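Local coordinates for periplasmic binding protein (Veillonella parvula, PDB 4OVK) that probably serves as the solute-binding component of an ABC transporter, capturing a substrate that has not been identified and delivering it to the membrane permease, at residues 68-74 against 272-276; 223-227 against 255-260; 242-248 against 266-270; 306-311 against 327-333. One frame throughout, in Å; residues are numbered along the deposited sequence. Where two conformers were deposited one is given.

In the fold
Interactions 2 and 3 lie on the parallel sheet of strands 208-209, 180-184, 233-236 and 268-270. Interaction 3 sets helix 244-248 against edge strand 268-270, and interaction 2 lies beside it, with Trp-257 CB 3.7 Å from Ile-247 CG2. Interaction 4 belongs to the C-terminal helices and touches interactions 3 and 1: Asn-332 ND2 probably donates to Lys-270 O (3.2 Å), and Met-273 N to Ile-330 O (3.1 Å). Interaction 2 is remote from interactions 1 and 4, nearest atoms about 17 Å away in each case. In a two-lobed binding protein of this kind the substrate probably binds between the lobes; interaction 1 is where the segment after strand 268-270 meets 68-74.

Interaction 1: residues 68-74 against 272-276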
loop_
_atom_site.group_PDB
_atom_site.type_symbol
_atom_site.label_atom_id
_atom_site.label_comp_id
_atom_site.label_asym_id
_atom_site.label_seq_id
_atom_site.Cartn_x
_atom_site.Cartn_y
_atom_site.Cartn_z
ATOM N N ALA A 68 7.103 11.082 -5.213
ATOM C CA ALA A 68 6.205 10.811 -6.350
ATOM C C ALA A 68 4.717 10.842 -6.003
ATOM O O ALA A 68 3.873 10.637 -6.879
ATOM C CB ALA A 68 6.536 9.451 -6.941
ATOM N N SER A 69 4.382 11.078 -4.746
ATOM C CA SER A 69 2.998 10.970 -4.320
ATOM C C SER A 69 2.513 12.206 -3.590
ATOM O O SER A 69 3.287 13.122 -3.288
ATOM C CB SER A 69 2.830 9.741 -3.422
ATOM O OG SER A 69 3.388 9.978 -2.146
ATOM N N ILE A 70 1.217 12.196 -3.297
ATOM C CA ILE A 70 0.545 13.244 -2.512
ATOM C C ILE A 70 1.170 13.393 -1.117
ATOM O O ILE A 70 1.056 14.439 -0.490
ATOM C CB ILE A 70 -0.978 12.944 -2.378
ATOM C CG1 ILE A 70 -1.757 14.122 -1.767
ATOM C CG2 ILE A 70 -1.240 11.702 -1.522
ATOM C CD1 ILE A 70 -2.146 15.192 -2.754
ATOM N N PHE A 71 1.858 12.346 -0.658
ATOM C CA PHE A 71 2.601 12.381 0.611
ATOM C C PHE A 71 3.476 13.644 0.696
ATOM O O PHE A 71 3.550 14.299 1.747
ATOM C CB PHE A 71 3.473 11.097 0.719
ATOM C CG PHE A 71 3.886 10.708 2.121
ATOM C CD1 PHE A 71 3.525 11.442 3.250
ATOM C CD2 PHE A 71 4.656 9.570 2.295
ATOM C CE1 PHE A 71 3.929 11.042 4.508
ATOM C CE2 PHE A 71 5.056 9.165 3.552
ATOM C CZ PHE A 71 4.699 9.907 4.657
ATOM N N LYS A 72 4.126 13.999 -0.404
ATOM C CA LYS A 72 4.981 15.201 -0.439
ATOM C C LYS A 72 4.210 16.478 -0.076
ATOM O O LYS A 72 4.730 17.352 0.610
ATOM C CB LYS A 72 5.644 15.388 -1.809
ATOM C CG LYS A 72 6.671 16.516 -1.811
ATOM C CD LYS A 72 7.512 16.518 -3.071
ATOM C CE LYS A 72 8.458 17.712 -3.106
ATOM N NZ LYS A 72 9.505 17.661 -2.043
ATOM N N THR A 73 2.962 16.564 -0.514
ATOM C CA THR A 73 2.103 17.701 -0.179
ATOM C C THR A 73 1.646 17.665 1.267
ATOM O O THR A 73 1.656 18.693 1.950
ATOM C CB THR A 73 0.864 17.715 -1.073
ATOM O OG1 THR A 73 1.288 17.813 -2.428
ATOM C CG2 THR A 73 -0.038 18.884 -0.743
ATOM N N LEU A 74 1.258 16.481 1.736
ATOM C CA LEU A 74 0.828 16.315 3.125
ATOM C C LEU A 74 1.934 16.594 4.130
ATOM O O LEU A 74 1.661 17.094 5.207
ATOM C CB LEU A 74 0.337 14.898 3.386
ATOM C CG LEU A 74 -0.781 14.362 2.511
ATOM C CD1 LEU A 74 -1.040 12.911 2.839
ATOM C CD2 LEU A 74 -2.021 15.197 2.697
ATOM N N PRO A 272 -4.815 3.364 -8.656
ATOM C CA PRO A 272 -4.575 4.598 -7.911
ATOM C C PRO A 272 -3.384 4.516 -6.960
ATOM O O PRO A 272 -2.899 3.417 -6.620
ATOM C CB PRO A 272 -5.858 4.785 -7.106
ATOM C CG PRO A 272 -6.857 3.921 -7.755
ATOM C CD PRO A 272 -6.101 2.752 -8.288
HETATM N N MSE A 273 -2.922 5.685 -6.548
HETATM C CA MSE A 273 -1.902 5.805 -5.517
HETATM C C MSE A 273 -2.201 7.007 -4.662
HETATM O O MSE A 273 -2.321 8.112 -5.166
HETATM C CB MSE A 273 -0.550 5.923 -6.195
HETATM C CG MSE A 273 0.512 6.330 -5.182
HETATM SE SE MSE A 273 2.244 5.947 -5.985
HETATM C CE MSE A 273 2.467 7.742 -6.737
ATOM N N GLY A 274 -2.314 6.781 -3.356
ATOM C CA GLY A 274 -2.519 7.828 -2.388
ATOM C C GLY A 274 -1.183 8.130 -1.738
ATOM O O GLY A 274 -0.239 8.496 -2.431
ATOM N N ILE A 275 -1.126 7.932 -0.426
ATOM C CA ILE A 275 0.049 8.255 0.363
ATOM C C ILE A 275 1.207 7.306 0.025
ATOM O O ILE A 275 2.383 7.669 0.154
ATOM C CB ILE A 275 -0.314 8.228 1.864
ATOM C CG1 ILE A 275 0.677 9.080 2.664
ATOM C CG2 ILE A 275 -0.483 6.793 2.342
ATOM C CD1 ILE A 275 0.268 9.293 4.096
ATOM N N TYR A 276 0.852 6.108 -0.437
ATOM C CA TYR A 276 1.781 5.058 -0.840
ATOM C C TYR A 276 1.020 4.308 -1.930
ATOM O O TYR A 276 -0.208 4.510 -2.100
ATOM C CB TYR A 276 2.132 4.143 0.350
ATOM C CG TYR A 276 3.313 3.234 0.072
ATOM C CD1 TYR A 276 4.601 3.748 -0.040
ATOM C CD2 TYR A 276 3.141 1.871 -0.123
ATOM C CE1 TYR A 276 5.675 2.930 -0.330
ATOM C CE2 TYR A 276 4.214 1.044 -0.393
ATOM C CZ TYR A 276 5.473 1.579 -0.505
ATOM O OH TYR A 276 6.532 0.752 -0.791
HETATM O O HOH W 1 4.855 7.517 -0.640
HETATM O O HOH W 2 -0.260 10.285 -4.781
#
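The Phe-71 ring carries Ile-275 on one face: CG1 stands 3.6 Å above the plane, offset toward the rim, in a CH-pi contact. Water 1 lies at the ring edge, in plane, and Tyr-46 and Tyr-66 meet the same ring edge-to-face. With CG anti to the backbone N (chi1 -158°), Phe-71 turns its ring onto the branched isoleucine, whose CD1 runs on to Leu-74 CD1 at 4.0 Å. Ser-69 suits its place before the turn that leads into the helix, because in the conformer described its OG accepts from Phe-71 N (3.2 Å), a capping bond. Two waters bridge the segments, one from a side chain and one between backbones. Water 1 donates to Ile-275 O (2.6 Å) and also hydrogen-bonds Ser-69 OG, while water 2 accepts from Ile-70 N and donates to Gly-274 O. Gly-274 has phi -100° and psi -119°, a backbone shape that side-chain-bearing residues seldom adopt. Farther along, the Met-273 methyl, present as selenomethionine, reaches Ala-68 O (CE to O 3.2 Å). A partly hydrated seam thus joins the N-terminal lobe to the loop after strand 268-270, an arrangement consistent with the interlobe region of two-lobed periplasmic binding proteins.

Interaction 2: residues 223-227 against 255-260; sequences MEEIM and QNWSNI
Met-223 lies along one face of the Trp-257 indole in a Met-aromatic contact: its SE sits 4.1 Å from the centroid of the five-membered ring and its methyl CE 3.9 Å from that of the six-membered ring. The flexible chain, a selenomethionine bent at chi2 (72°) and chi3, can follow the flat surface as a branched residue could not. One turn later Ile-226 CG2 approaches Trp-257 CZ3 obliquely at 3.7 Å, and Ile-260 CD1 presses on the helix backbone, 3.6 Å from Met-227 CA. The next shell fixes the indole: Gln-255 OE1 lies in its plane, at the ring edge, and accepts from Trp-257 NE1 (2.9 Å) on a lone pair. Asn-256 shapes the backbone with an Asx turn, its OD1 accepting from both N and OG of Ser-258, and a type I turn from Trp-257 to Ile-260 follows. Gln-255 NE2 to Lys-187 O and Trp-257 N to Asp-250 OD1 tie the loop outward. Helix and loop therefore cohere through dispersion and burial of apolar surface, selenium and indole being the polarisable pair.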
loop_
_atom_site.group_PDB
_atom_site.type_symbol
_atom_site.label_atom_id
_atom_site.label_comp_id
_atom_site.label_asym_id
_atom_site.label_seq_id
_atom_site.Cartn_x
_atom_site.Cartn_y
_atom_site.Cartn_z
HETATM N N MSE A 223 3.044 -13.637 -23.877
HETATM C CA MSE A 223 1.941 -12.926 -24.523
HETATM C C MSE A 223 0.899 -13.921 -24.985
HETATM O O MSE A 223 -0.293 -13.617 -24.977
HETATM C CB MSE A 223 2.455 -12.079 -25.689
HETATM C CG MSE A 223 1.389 -11.182 -26.316
HETATM SE SE MSE A 223 0.933 -9.693 -25.112
HETATM C CE MSE A 223 -1.021 -9.734 -25.291
ATOM N N GLU A 224 1.329 -15.118 -25.374
ATOM C CA GLU A 224 0.392 -16.153 -25.810
ATOM C C GLU A 224 -0.560 -16.586 -24.682
ATOM O O GLU A 224 -1.765 -16.739 -24.913
ATOM C CB GLU A 224 1.146 -17.354 -26.393
ATOM C CG GLU A 224 0.249 -18.385 -27.058
ATOM C CD GLU A 224 0.038 -19.626 -26.205
ATOM O OE1 GLU A 224 0.894 -20.537 -26.256
ATOM O OE2 GLU A 224 -0.993 -19.697 -25.498
ATOM N N GLU A 225 -0.030 -16.759 -23.469
ATOM C CA GLU A 225 -0.859 -17.078 -22.293
ATOM C C GLU A 225 -1.926 -16.007 -22.056
ATOM O O GLU A 225 -3.094 -16.322 -21.811
ATOM C CB GLU A 225 0.002 -17.207 -21.025
ATOM C CG GLU A 225 0.749 -18.521 -20.889
ATOM C CD GLU A 225 1.777 -18.498 -19.769
ATOM O OE1 GLU A 225 1.447 -18.974 -18.662
ATOM O OE2 GLU A 225 2.905 -17.996 -19.989
ATOM N N ILE A 226 -1.514 -14.744 -22.129
ATOM C CA ILE A 226 -2.421 -13.620 -21.897
ATOM C C ILE A 226 -3.512 -13.557 -22.979
ATOM O O ILE A 226 -4.677 -13.282 -22.674
ATOM C CB ILE A 226 -1.643 -12.281 -21.775
ATOM C CG1 ILE A 226 -0.766 -12.295 -20.507
ATOM C CG2 ILE A 226 -2.592 -11.083 -21.749
ATOM C CD1 ILE A 226 0.212 -11.145 -20.413
HETATM N N MSE A 227 -3.140 -13.836 -24.228
HETATM C CA MSE A 227 -4.109 -13.877 -25.328
HETATM C C MSE A 227 -5.133 -14.961 -25.066
HETATM O O MSE A 227 -6.331 -14.755 -25.267
HETATM C CB MSE A 227 -3.392 -14.070 -26.665
HETATM C CG MSE A 227 -2.603 -12.819 -27.053
HETATM SE SE MSE A 227 -1.455 -13.164 -28.624
HETATM C CE MSE A 227 -2.873 -13.271 -29.993
ATOM N N GLN A 255 4.742 -7.318 -28.161
ATOM C CA GLN A 255 3.425 -7.564 -27.573
ATOM C C GLN A 255 2.349 -6.987 -28.459
ATOM O O GLN A 255 2.461 -5.870 -28.945
ATOM C CB GLN A 255 3.328 -6.947 -26.168
ATOM C CG GLN A 255 4.402 -7.440 -25.207
ATOM C CD GLN A 255 4.484 -6.631 -23.925
ATOM O OE1 GLN A 255 3.483 -6.123 -23.419
ATOM N NE2 GLN A 255 5.692 -6.511 -23.388
ATOM N N ASN A 256 1.309 -7.776 -28.672
ATOM C CA ASN A 256 0.147 -7.349 -29.416
ATOM C C ASN A 256 -1.076 -7.515 -28.516
ATOM O O ASN A 256 -1.582 -8.622 -28.317
ATOM C CB ASN A 256 0.012 -8.165 -30.702
ATOM C CG ASN A 256 -1.113 -7.675 -31.595
ATOM O OD1 ASN A 256 -1.906 -6.811 -31.216
ATOM N ND2 ASN A 256 -1.189 -8.236 -32.789
ATOM N N TRP A 257 -1.527 -6.393 -27.973
ATOM C CA TRP A 257 -2.659 -6.348 -27.057
ATOM C C TRP A 257 -3.992 -6.093 -27.784
ATOM O O TRP A 257 -5.035 -6.138 -27.155
ATOM C CB TRP A 257 -2.413 -5.251 -26.007
ATOM C CG TRP A 257 -1.319 -5.609 -25.048
ATOM C CD1 TRP A 257 0.014 -5.372 -25.199
ATOM C CD2 TRP A 257 -1.469 -6.287 -23.800
ATOM N NE1 TRP A 257 0.710 -5.862 -24.117
ATOM C CE2 TRP A 257 -0.175 -6.431 -23.244
ATOM C CE3 TRP A 257 -2.568 -6.788 -23.094
ATOM C CZ2 TRP A 257 0.047 -7.050 -22.008
ATOM C CZ3 TRP A 257 -2.345 -7.412 -21.862
ATOM C CH2 TRP A 257 -1.049 -7.531 -21.333
ATOM N N SER A 258 -3.955 -5.857 -29.099
ATOM C CA SER A 258 -5.111 -5.275 -29.822
ATOM C C SER A 258 -6.391 -6.118 -29.854
ATOM O O SER A 258 -7.483 -5.573 -30.019
ATOM C CB SER A 258 -4.718 -4.891 -31.256
ATOM O OG SER A 258 -4.443 -6.035 -32.046
ATOM N N ASN A 259 -6.256 -7.433 -29.702
ATOM C CA ASN A 259 -7.393 -8.346 -29.788
ATOM C C ASN A 259 -7.886 -8.847 -28.424
ATOM O O ASN A 259 -8.739 -9.737 -28.362
ATOM C CB ASN A 259 -7.021 -9.531 -30.683
ATOM C CG ASN A 259 -6.770 -9.119 -32.122
ATOM O OD1 ASN A 259 -7.525 -8.328 -32.697
ATOM N ND2 ASN A 259 -5.707 -9.655 -32.713
ATOM N N ILE A 260 -7.367 -8.266 -27.341
ATOM C CA ILE A 260 -7.771 -8.643 -25.983
ATOM C C ILE A 260 -9.051 -7.885 -25.628
ATOM O O ILE A 260 -9.144 -6.682 -25.887
ATOM C CB ILE A 260 -6.670 -8.311 -24.951
ATOM C CG1 ILE A 260 -5.375 -9.069 -25.269
ATOM C CG2 ILE A 260 -7.149 -8.597 -23.526
ATOM C CD1 ILE A 260 -5.364 -10.508 -24.836
#

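Interaction 3: residues 242-248 against 266-270; sequences IRPDDIY and HRVYK
Val-268, on strand 268-270, packs snugly against helix 244-248, its CG1 on Pro-244 and its CG2 3.6 Å from Tyr-248 CE1. Pro-244, compact and suited to a helix's first turn, sets CG 3.4 Å from Val-268 O. Lys-270, chain bent at chi2 (73°), donates from NZ to Ile-242 O (2.8 Å) and also to Ser-237 O and Asp-240 O, so three carbonyls grip a largely buried ammonium. All this is part of a beta-alpha-beta crossover, in which strand 233-236 leads by way of helices 244-248 and 261-264 to parallel strand 268-270; the short axes of 244-248 and 268-270 make 154°, nearly antiparallel. Tyr-248 OH accepts from Val-268 N (3.2 Å) and shares water 3 with Val-268 O. Exposed His-266, the C-prime residue of a Schellman motif, turns its ring edge to the Tyr-248 face, ND1 3.4 Å above the centre and the planes at 51°. A leucine in place of Tyr-248 would probably leave Val-268 N without this acceptor and the imidazole without a face to rest on. The loose side is at exposed Arg-243, whose CG comes only within 4.5 Å of Lys-270 CE.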
loop_
_atom_site.group_PDB
_atom_site.type_symbol
_atom_site.label_atom_id
_atom_site.label_comp_id
_atom_site.label_asym_id
_atom_site.label_seq_id
_atom_site.Cartn_x
_atom_site.Cartn_y
_atom_site.Cartn_z
ATOM N N ILE A 242 4.020 2.196 -16.904
ATOM C CA ILE A 242 3.023 1.789 -17.892
ATOM C C ILE A 242 1.654 2.435 -17.627
ATOM O O ILE A 242 1.181 2.503 -16.490
ATOM C CB ILE A 242 2.933 0.252 -17.999
ATOM C CG1 ILE A 242 2.067 -0.172 -19.193
ATOM C CG2 ILE A 242 2.425 -0.355 -16.700
ATOM C CD1 ILE A 242 2.066 -1.671 -19.420
ATOM N N ARG A 243 1.045 2.954 -18.685
ATOM C CA ARG A 243 -0.261 3.590 -18.601
ATOM C C ARG A 243 -1.178 3.025 -19.668
ATOM O O ARG A 243 -0.705 2.371 -20.577
ATOM C CB ARG A 243 -0.109 5.098 -18.759
ATOM C CG ARG A 243 0.391 5.716 -17.480
ATOM C CD ARG A 243 0.580 7.199 -17.585
ATOM N NE ARG A 243 0.945 7.723 -16.280
ATOM C CZ ARG A 243 1.091 9.008 -16.008
ATOM N NH1 ARG A 243 0.895 9.908 -16.953
ATOM N NH2 ARG A 243 1.419 9.391 -14.781
ATOM N N PRO A 244 -2.500 3.259 -19.554
ATOM C CA PRO A 244 -3.418 2.616 -20.505
ATOM C C PRO A 244 -3.148 2.883 -22.001
ATOM O O PRO A 244 -3.248 1.967 -22.814
ATOM C CB PRO A 244 -4.779 3.169 -20.085
ATOM C CG PRO A 244 -4.622 3.447 -18.620
ATOM C CD PRO A 244 -3.232 4.005 -18.517
ATOM N N ASP A 245 -2.819 4.115 -22.360
ATOM C CA ASP A 245 -2.542 4.432 -23.759
ATOM C C ASP A 245 -1.331 3.660 -24.323
ATOM O O ASP A 245 -1.246 3.456 -25.536
ATOM C CB ASP A 245 -2.396 5.947 -23.966
ATOM C CG ASP A 245 -3.744 6.675 -24.013
ATOM O OD1 ASP A 245 -4.810 6.017 -24.065
ATOM O OD2 ASP A 245 -3.738 7.927 -24.004
ATOM N N ASP A 246 -0.427 3.196 -23.456
ATOM C CA ASP A 246 0.688 2.320 -23.902
ATOM C C ASP A 246 0.194 0.976 -24.452
ATOM O O ASP A 246 0.772 0.413 -25.395
ATOM C CB ASP A 246 1.665 2.064 -22.751
ATOM C CG ASP A 246 2.287 3.355 -22.204
ATOM O OD1 ASP A 246 2.400 4.347 -22.978
ATOM O OD2 ASP A 246 2.662 3.378 -21.001
ATOM N N ILE A 247 -0.876 0.472 -23.851
ATOM C CA ILE A 247 -1.521 -0.755 -24.298
ATOM C C ILE A 247 -2.421 -0.463 -25.509
ATOM O O ILE A 247 -2.350 -1.154 -26.516
ATOM C CB ILE A 247 -2.372 -1.379 -23.163
ATOM C CG1 ILE A 247 -1.516 -1.812 -21.963
ATOM C CG2 ILE A 247 -3.206 -2.544 -23.679
ATOM C CD1 ILE A 247 -0.518 -2.916 -22.218
ATOM N N TYR A 248 -3.270 0.560 -25.404
ATOM C CA TYR A 248 -4.198 0.896 -26.494
ATOM C C TYR A 248 -3.486 1.180 -27.822
ATOM O O TYR A 248 -3.982 0.816 -28.892
ATOM C CB TYR A 248 -5.069 2.110 -26.119
ATOM C CG TYR A 248 -6.007 1.895 -24.939
ATOM C CD1 TYR A 248 -6.704 0.699 -24.775
ATOM C CD2 TYR A 248 -6.215 2.903 -24.004
ATOM C CE1 TYR A 248 -7.561 0.512 -23.700
ATOM C CE2 TYR A 248 -7.075 2.729 -22.926
ATOM C CZ TYR A 248 -7.743 1.535 -22.775
ATOM O OH TYR A 248 -8.617 1.364 -21.728
ATOM N N HIS A 266 -11.808 -0.965 -23.901
ATOM C CA HIS A 266 -11.210 0.158 -23.169
ATOM C C HIS A 266 -11.436 0.040 -21.658
ATOM O O HIS A 266 -11.948 0.962 -20.996
ATOM C CB HIS A 266 -11.688 1.516 -23.712
ATOM C CG HIS A 266 -11.213 1.806 -25.103
ATOM N ND1 HIS A 266 -9.995 2.395 -25.368
ATOM C CD2 HIS A 266 -11.788 1.579 -26.307
ATOM C CE1 HIS A 266 -9.838 2.518 -26.674
ATOM N NE2 HIS A 266 -10.913 2.030 -27.266
ATOM N N ARG A 267 -11.045 -1.116 -21.140
ATOM C CA ARG A 267 -11.127 -1.423 -19.719
ATOM C C ARG A 267 -9.726 -1.762 -19.181
ATOM O O ARG A 267 -9.522 -2.776 -18.485
ATOM C CB ARG A 267 -12.127 -2.565 -19.505
ATOM C CG ARG A 267 -13.557 -2.202 -19.935
ATOM C CD ARG A 267 -14.588 -2.814 -19.007
ATOM N NE ARG A 267 -14.594 -2.131 -17.715
ATOM C CZ ARG A 267 -15.197 -2.577 -16.612
ATOM N NH1 ARG A 267 -15.122 -1.866 -15.490
ATOM N NH2 ARG A 267 -15.858 -3.729 -16.617
ATOM N N VAL A 268 -8.770 -0.897 -19.527
ATOM C CA VAL A 268 -7.394 -0.931 -19.004
ATOM C C VAL A 268 -7.218 0.272 -18.093
ATOM O O VAL A 268 -7.357 1.429 -18.523
ATOM C CB VAL A 268 -6.334 -0.851 -20.117
ATOM C CG1 VAL A 268 -4.923 -0.990 -19.543
ATOM C CG2 VAL A 268 -6.577 -1.899 -21.191
ATOM N N TYR A 269 -6.914 -0.000 -16.832
ATOM C CA TYR A 269 -6.925 1.022 -15.791
ATOM C C TYR A 269 -5.630 1.042 -14.996
ATOM O O TYR A 269 -5.188 -0.003 -14.515
ATOM C CB TYR A 269 -8.049 0.741 -14.816
ATOM C CG TYR A 269 -9.422 0.647 -15.450
ATOM C CD1 TYR A 269 -10.077 1.779 -15.898
ATOM C CD2 TYR A 269 -10.059 -0.583 -15.597
ATOM C CE1 TYR A 269 -11.349 1.690 -16.468
ATOM C CE2 TYR A 269 -11.316 -0.680 -16.147
ATOM C CZ TYR A 269 -11.959 0.461 -16.592
ATOM O OH TYR A 269 -13.226 0.360 -17.149
ATOM N N LYS A 270 -5.054 2.231 -14.826
ATOM C CA LYS A 270 -3.930 2.418 -13.900
ATOM C C LYS A 270 -4.390 2.453 -12.436
ATOM O O LYS A 270 -5.269 3.243 -12.052
ATOM C CB LYS A 270 -3.195 3.708 -14.240
ATOM C CG LYS A 270 -1.933 3.999 -13.433
ATOM C CD LYS A 270 -0.790 3.092 -13.829
ATOM C CE LYS A 270 0.549 3.712 -13.489
ATOM N NZ LYS A 270 1.674 2.789 -13.758
HETATM O O HOH W 3 -8.897 3.217 -19.905
#

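Interaction 4: residues 306-311 against 327-333; sequences LRDDLK and INTILNI
Arg-307 lays one face of its guanidinium over Ile-327, whose CG2 lies 3.7 Å above the plane, offset toward the rim, the two side chains crossing at about a right angle. Its CG is anti to the backbone N (chi1 160°) and the chain bends at chi3 (-51°), which swings the flat group across to the other segment. NH2 comes 3.3 Å from Ile-333 CD1 and forms a salt bridge to the C-terminal carboxylate of Phe-341. Asn-332 has the positive phi of a Schellman motif; after it Ile-333 comes to this spot.

Beside the arginine, Leu-310 drives CD2 among three neighbours: it slides past Ile-327, meets Leu-331 tip to tip (CD2 to CG 4.1 Å) and touches Ile-330 CG2. Leu-306, one turn earlier, meets Leu-331 in the same head-on way, CD2 to CD2 4.0 Å. Leucine suits these places, since its branched end packs between segments 306-311 and 327-331, whose axes cross at 103°. Replacing Arg-307 by an alanine would probably leave the Phe-341 carboxylate without its charged mate and open a gap over Ile-327 and Ile-333. The contact thus joins an apolar interior, held by dispersion, to a charged border where the arginine's flat face covers aliphatic carbon while NH2 still serves the Phe-341 carboxylate.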
loop_
_atom_site.group_PDB
_atom_site.type_symbol
_atom_site.label_atom_id
_atom_site.label_comp_id
_atom_site.label_asym_id
_atom_site.label_seq_id
_atom_site.Cartn_x
_atom_site.Cartn_y
_atom_site.Cartn_z
ATOM N N LEU A 306 -16.840 6.863 -3.802
ATOM C CA LEU A 306 -15.420 6.720 -3.492
ATOM C C LEU A 306 -14.774 8.078 -3.209
ATOM O O LEU A 306 -14.011 8.214 -2.259
ATOM C CB LEU A 306 -14.706 6.016 -4.640
ATOM C CG LEU A 306 -13.187 5.855 -4.460
ATOM C CD1 LEU A 306 -12.848 5.152 -3.148
ATOM C CD2 LEU A 306 -12.581 5.125 -5.651
ATOM N N ARG A 307 -15.088 9.081 -4.028
ATOM C CA ARG A 307 -14.526 10.421 -3.855
ATOM C C ARG A 307 -14.822 10.979 -2.455
ATOM O O ARG A 307 -13.965 11.604 -1.841
ATOM C CB ARG A 307 -15.079 11.344 -4.950
ATOM C CG ARG A 307 -15.018 12.834 -4.700
ATOM C CD ARG A 307 -15.588 13.607 -5.884
ATOM N NE ARG A 307 -14.997 13.188 -7.156
ATOM C CZ ARG A 307 -14.005 13.810 -7.793
ATOM N NH1 ARG A 307 -13.463 14.919 -7.309
ATOM N NH2 ARG A 307 -13.558 13.322 -8.943
ATOM N N ASP A 308 -16.050 10.788 -1.977
ATOM C CA ASP A 308 -16.436 11.247 -0.644
ATOM C C ASP A 308 -15.681 10.493 0.440
ATOM O O ASP A 308 -15.254 11.081 1.423
ATOM C CB ASP A 308 -17.945 11.086 -0.410
ATOM C CG ASP A 308 -18.777 11.956 -1.321
ATOM O OD1 ASP A 308 -18.235 12.899 -1.923
ATOM O OD2 ASP A 308 -19.998 11.701 -1.435
ATOM N N ASP A 309 -15.538 9.188 0.270
ATOM C CA ASP A 309 -14.870 8.370 1.268
ATOM C C ASP A 309 -13.377 8.725 1.315
ATOM O O ASP A 309 -12.784 8.759 2.392
ATOM C CB ASP A 309 -15.036 6.883 0.970
ATOM C CG ASP A 309 -16.476 6.418 1.066
ATOM O OD1 ASP A 309 -17.363 7.172 1.556
ATOM O OD2 ASP A 309 -16.722 5.272 0.635
ATOM N N LEU A 310 -12.787 9.003 0.148
ATOM C CA LEU A 310 -11.388 9.445 0.079
ATOM C C LEU A 310 -11.226 10.791 0.804
ATOM O O LEU A 310 -10.328 10.938 1.626
ATOM C CB LEU A 310 -10.957 9.543 -1.391
ATOM C CG LEU A 310 -9.550 10.014 -1.705
ATOM C CD1 LEU A 310 -8.520 9.030 -1.174
ATOM C CD2 LEU A 310 -9.349 10.230 -3.188
ATOM N N LYS A 311 -12.098 11.763 0.507
ATOM C CA LYS A 311 -12.033 13.060 1.179
ATOM C C LYS A 311 -12.190 12.916 2.690
ATOM O O LYS A 311 -11.453 13.547 3.459
ATOM C CB LYS A 311 -13.083 14.019 0.644
ATOM C CG LYS A 311 -12.786 14.458 -0.781
ATOM C CD LYS A 311 -13.972 15.154 -1.420
ATOM C CE LYS A 311 -14.175 16.525 -0.825
ATOM N NZ LYS A 311 -15.135 17.299 -1.650
ATOM N N ILE A 327 -7.663 14.769 -6.166
ATOM C CA ILE A 327 -8.420 13.524 -6.272
ATOM C C ILE A 327 -8.257 12.916 -7.668
ATOM O O ILE A 327 -8.103 11.706 -7.802
ATOM C CB ILE A 327 -9.911 13.749 -5.940
ATOM C CG1 ILE A 327 -10.054 14.140 -4.462
ATOM C CG2 ILE A 327 -10.745 12.514 -6.279
ATOM C CD1 ILE A 327 -11.355 14.833 -4.141
ATOM N N ASN A 328 -8.259 13.753 -8.700
ATOM C CA ASN A 328 -8.053 13.266 -10.074
ATOM C C ASN A 328 -6.700 12.554 -10.178
ATOM O O ASN A 328 -6.594 11.489 -10.761
ATOM C CB ASN A 328 -8.108 14.424 -11.075
ATOM C CG ASN A 328 -8.116 13.969 -12.531
ATOM O OD1 ASN A 328 -7.524 12.961 -12.907
ATOM N ND2 ASN A 328 -8.803 14.727 -13.358
ATOM N N THR A 329 -5.677 13.156 -9.595
ATOM C CA THR A 329 -4.334 12.579 -9.604
ATOM C C THR A 329 -4.260 11.258 -8.842
ATOM O O THR A 329 -3.744 10.272 -9.368
ATOM C CB THR A 329 -3.320 13.583 -9.030
ATOM O OG1 THR A 329 -3.358 14.767 -9.820
ATOM C CG2 THR A 329 -1.915 13.028 -9.081
ATOM N N ILE A 330 -4.785 11.236 -7.619
ATOM C CA ILE A 330 -4.780 10.019 -6.804
ATOM C C ILE A 330 -5.498 8.866 -7.510
ATOM O O ILE A 330 -4.979 7.757 -7.566
ATOM C CB ILE A 330 -5.428 10.266 -5.430
ATOM C CG1 ILE A 330 -4.516 11.190 -4.608
ATOM C CG2 ILE A 330 -5.727 8.949 -4.722
ATOM C CD1 ILE A 330 -5.146 11.726 -3.338
ATOM N N LEU A 331 -6.674 9.142 -8.069
ATOM C CA LEU A 331 -7.511 8.085 -8.628
ATOM C C LEU A 331 -7.325 7.886 -10.142
ATOM O O LEU A 331 -8.001 7.043 -10.723
ATOM C CB LEU A 331 -8.986 8.376 -8.317
ATOM C CG LEU A 331 -9.413 8.374 -6.845
ATOM C CD1 LEU A 331 -10.898 8.684 -6.696
ATOM C CD2 LEU A 331 -9.081 7.022 -6.223
ATOM N N ASN A 332 -6.400 8.629 -10.760
ATOM C CA ASN A 332 -6.122 8.504 -12.197
ATOM C C ASN A 332 -7.401 8.675 -13.036
ATOM O O ASN A 332 -7.630 7.931 -13.989
ATOM C CB ASN A 332 -5.462 7.143 -12.483
ATOM C CG ASN A 332 -4.054 7.049 -11.922
ATOM O OD1 ASN A 332 -3.291 7.986 -12.023
ATOM N ND2 ASN A 332 -3.713 5.910 -11.327
ATOM N N ILE A 333 -8.219 9.663 -12.679
ATOM C CA ILE A 333 -9.538 9.842 -13.306
ATOM C C ILE A 333 -9.393 10.190 -14.785
ATOM O O ILE A 333 -10.042 9.563 -15.628
ATOM C CB ILE A 333 -10.401 10.844 -12.522
ATOM C CG1 ILE A 333 -10.806 10.194 -11.181
ATOM C CG2 ILE A 333 -11.620 11.303 -13.334
ATOM C CD1 ILE A 333 -11.532 11.106 -10.218
#